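Local coordinates for protein Rab GDP-dissociation inhibitor (Saccharomyces cerevisiae, PDB 3CPI) that extracts GDP-bound Rab GTPases from membranes and inhibits their release of GDP, thereby regulating vesicular transport in the secretory pathway, at residues F88-G93 with C221-R226. Sequence-based numbering, arbitrary orientation.
Sequences FLMANG and CQSVAR
The type I beta turn from Met90 to Gly93, which ends the short strand 89-90, rests against the last turns of helix 210-227, with Ser223 as the main point of attachment. The turn is closed by Gly93 N bonding to Met90 O. Its Asn92 N points outward to the helix and donates to Ser223 OG, 3.1 Å away, with an N-H...O angle of 151°. That hydroxyl lies beside its own backbone N, where it also hydrogen-bonds Leu219 O one helical turn earlier; one small polar group thus pins the turn while remaining tied to the helix.

Met90 and Ala91 add van der Waals contacts to Ser223. Met90 SD comes within 3.5 Å of Ser223 OG, because the thioether chain leaves anti to the backbone N (chi1 176°) and then bends twice. Ala91 turns its methyl toward the helix, with CB 4.1 Å from Ser223 CB.

Further out, the Asn92 amide lies along the helix surface. Its ND2 lies close against Arg226 CG, at 3.2 Å, a tight approach whose detail is less certain because the arginine chain has unusual torsions; the amide and guanidinium planes are nearly perpendicular at 86°. Asn92 OD1 accepts a hydrogen bond from a water at 2.7 Å, and the same water donates to OE1 of Gln222, bridging the two amides at the more exposed margin.

Behind the turn, strand 89-90 runs antiparallel to strand 232-235 in the mixed sheet; Leu89 pairs with Leu233 through the backbone. Ala91 makes a backbone hydrogen bond with Pro231, which also packs on Ser223 and Val224, so the connection following helix 210-227 touches both partners. Gly93 occupies the N-cap position of helix 94-102, so the turn links strand 89-90 to that helix while leaning on helix 210-227.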
loop_
_atom_site.group_PDB
_atom_site.type_symbol
_atom_site.label_atom_id
_atom_site.label_comp_id
_atom_site.label_asym_id
_atom_site.label_seq_id
_atom_site.Cartn_x
_atom_site.Cartn_y
_atom_site.Cartn_z
ATOM N N PHE A 88 3.370 -1.110 -2.878
ATOM C CA PHE A 88 3.924 -2.403 -3.241
ATOM C C PHE A 88 3.250 -3.569 -2.502
ATOM O O PHE A 88 2.728 -3.410 -1.394
ATOM C CB PHE A 88 5.435 -2.426 -2.965
ATOM C CG PHE A 88 6.235 -1.480 -3.827
ATOM C CD1 PHE A 88 7.277 -0.743 -3.280
ATOM C CD2 PHE A 88 5.950 -1.331 -5.186
ATOM C CE1 PHE A 88 8.032 0.127 -4.074
ATOM C CE2 PHE A 88 6.687 -0.454 -5.977
ATOM C CZ PHE A 88 7.732 0.269 -5.423
ATOM N N LEU A 89 3.316 -4.745 -3.120
ATOM C CA LEU A 89 2.672 -5.945 -2.618
ATOM C C LEU A 89 3.735 -6.872 -2.052
ATOM O O LEU A 89 4.705 -7.193 -2.742
ATOM C CB LEU A 89 1.906 -6.630 -3.758
ATOM C CG LEU A 89 1.219 -7.981 -3.522
ATOM C CD1 LEU A 89 0.136 -7.889 -2.451
ATOM C CD2 LEU A 89 0.647 -8.577 -4.826
ATOM N N MET A 90 3.564 -7.278 -0.797
ATOM C CA MET A 90 4.434 -8.269 -0.163
ATOM C C MET A 90 4.144 -9.623 -0.817
ATOM O O MET A 90 3.047 -10.166 -0.672
ATOM C CB MET A 90 4.163 -8.306 1.346
ATOM C CG MET A 90 4.916 -9.364 2.160
ATOM S SD MET A 90 6.675 -9.067 2.451
ATOM C CE MET A 90 6.689 -7.464 3.239
ATOM N N ALA A 91 5.122 -10.149 -1.549
ATOM C CA ALA A 91 4.925 -11.345 -2.372
ATOM C C ALA A 91 4.198 -12.505 -1.685
ATOM O O ALA A 91 3.288 -13.076 -2.269
ATOM C CB ALA A 91 6.256 -11.816 -2.983
ATOM N N ASN A 92 4.583 -12.854 -0.458
ATOM C CA ASN A 92 3.939 -13.975 0.240
ATOM C C ASN A 92 2.873 -13.546 1.255
ATOM O O ASN A 92 2.346 -14.374 1.997
ATOM C CB ASN A 92 4.976 -14.872 0.925
ATOM C CG ASN A 92 5.796 -15.713 -0.058
ATOM O OD1 ASN A 92 6.527 -16.609 0.362
ATOM N ND2 ASN A 92 5.677 -15.431 -1.353
ATOM N N GLY A 93 2.554 -12.257 1.293
ATOM C CA GLY A 93 1.573 -11.763 2.258
ATOM C C GLY A 93 0.139 -12.200 1.994
ATOM O O GLY A 93 -0.177 -12.808 0.955
ATOM N N CYS A 221 11.607 -12.321 4.666
ATOM C CA CYS A 221 12.691 -13.135 4.119
ATOM C C CYS A 221 12.199 -14.174 3.120
ATOM O O CYS A 221 12.819 -14.369 2.075
ATOM C CB CYS A 221 13.508 -13.772 5.236
ATOM S SG CYS A 221 14.340 -12.537 6.250
ATOM N N GLN A 222 11.067 -14.808 3.421
ATOM C CA GLN A 222 10.468 -15.798 2.519
ATOM C C GLN A 222 9.989 -15.165 1.218
ATOM O O GLN A 222 10.040 -15.797 0.154
ATOM C CB GLN A 222 9.292 -16.507 3.186
ATOM C CG GLN A 222 9.669 -17.487 4.274
ATOM C CD GLN A 222 8.457 -18.140 4.924
ATOM O OE1 GLN A 222 7.369 -17.552 4.998
ATOM N NE2 GLN A 222 8.644 -19.366 5.408
ATOM N N SER A 223 9.509 -13.924 1.315
ATOM C CA SER A 223 9.039 -13.170 0.147
ATOM C C SER A 223 10.175 -12.762 -0.784
ATOM O O SER A 223 9.979 -12.694 -1.989
ATOM C CB SER A 223 8.253 -11.931 0.572
ATOM O OG SER A 223 7.064 -12.291 1.244
ATOM N N VAL A 224 11.346 -12.472 -0.218
ATOM C CA VAL A 224 12.540 -12.169 -1.014
ATOM C C VAL A 224 13.015 -13.424 -1.745
ATOM O O VAL A 224 13.312 -13.373 -2.936
ATOM C CB VAL A 224 13.702 -11.597 -0.153
ATOM C CG1 VAL A 224 14.960 -11.400 -1.000
ATOM C CG2 VAL A 224 13.304 -10.287 0.498
ATOM N N ALA A 225 13.070 -14.546 -1.025
ATOM C CA ALA A 225 13.556 -15.813 -1.577
ATOM C C ALA A 225 12.694 -16.341 -2.725
ATOM O O ALA A 225 13.177 -17.106 -3.562
ATOM C CB ALA A 225 13.695 -16.868 -0.473
ATOM N N ARG A 226 11.425 -15.928 -2.759
ATOM C CA ARG A 226 10.506 -16.282 -3.847
ATOM C C ARG A 226 11.112 -16.015 -5.223
ATOM O O ARG A 226 11.393 -16.955 -5.972
ATOM C CB ARG A 226 9.181 -15.533 -3.695
ATOM C CG ARG A 226 7.975 -16.416 -3.422
ATOM C CD ARG A 226 7.075 -16.490 -4.647
ATOM N NE ARG A 226 6.063 -17.542 -4.535
ATOM C CZ ARG A 226 5.379 -18.040 -5.566
ATOM N NH1 ARG A 226 5.595 -17.591 -6.798
ATOM N NH2 ARG A 226 4.478 -18.996 -5.368
HETATM O O HOH W 1 5.768 -17.411 2.798
#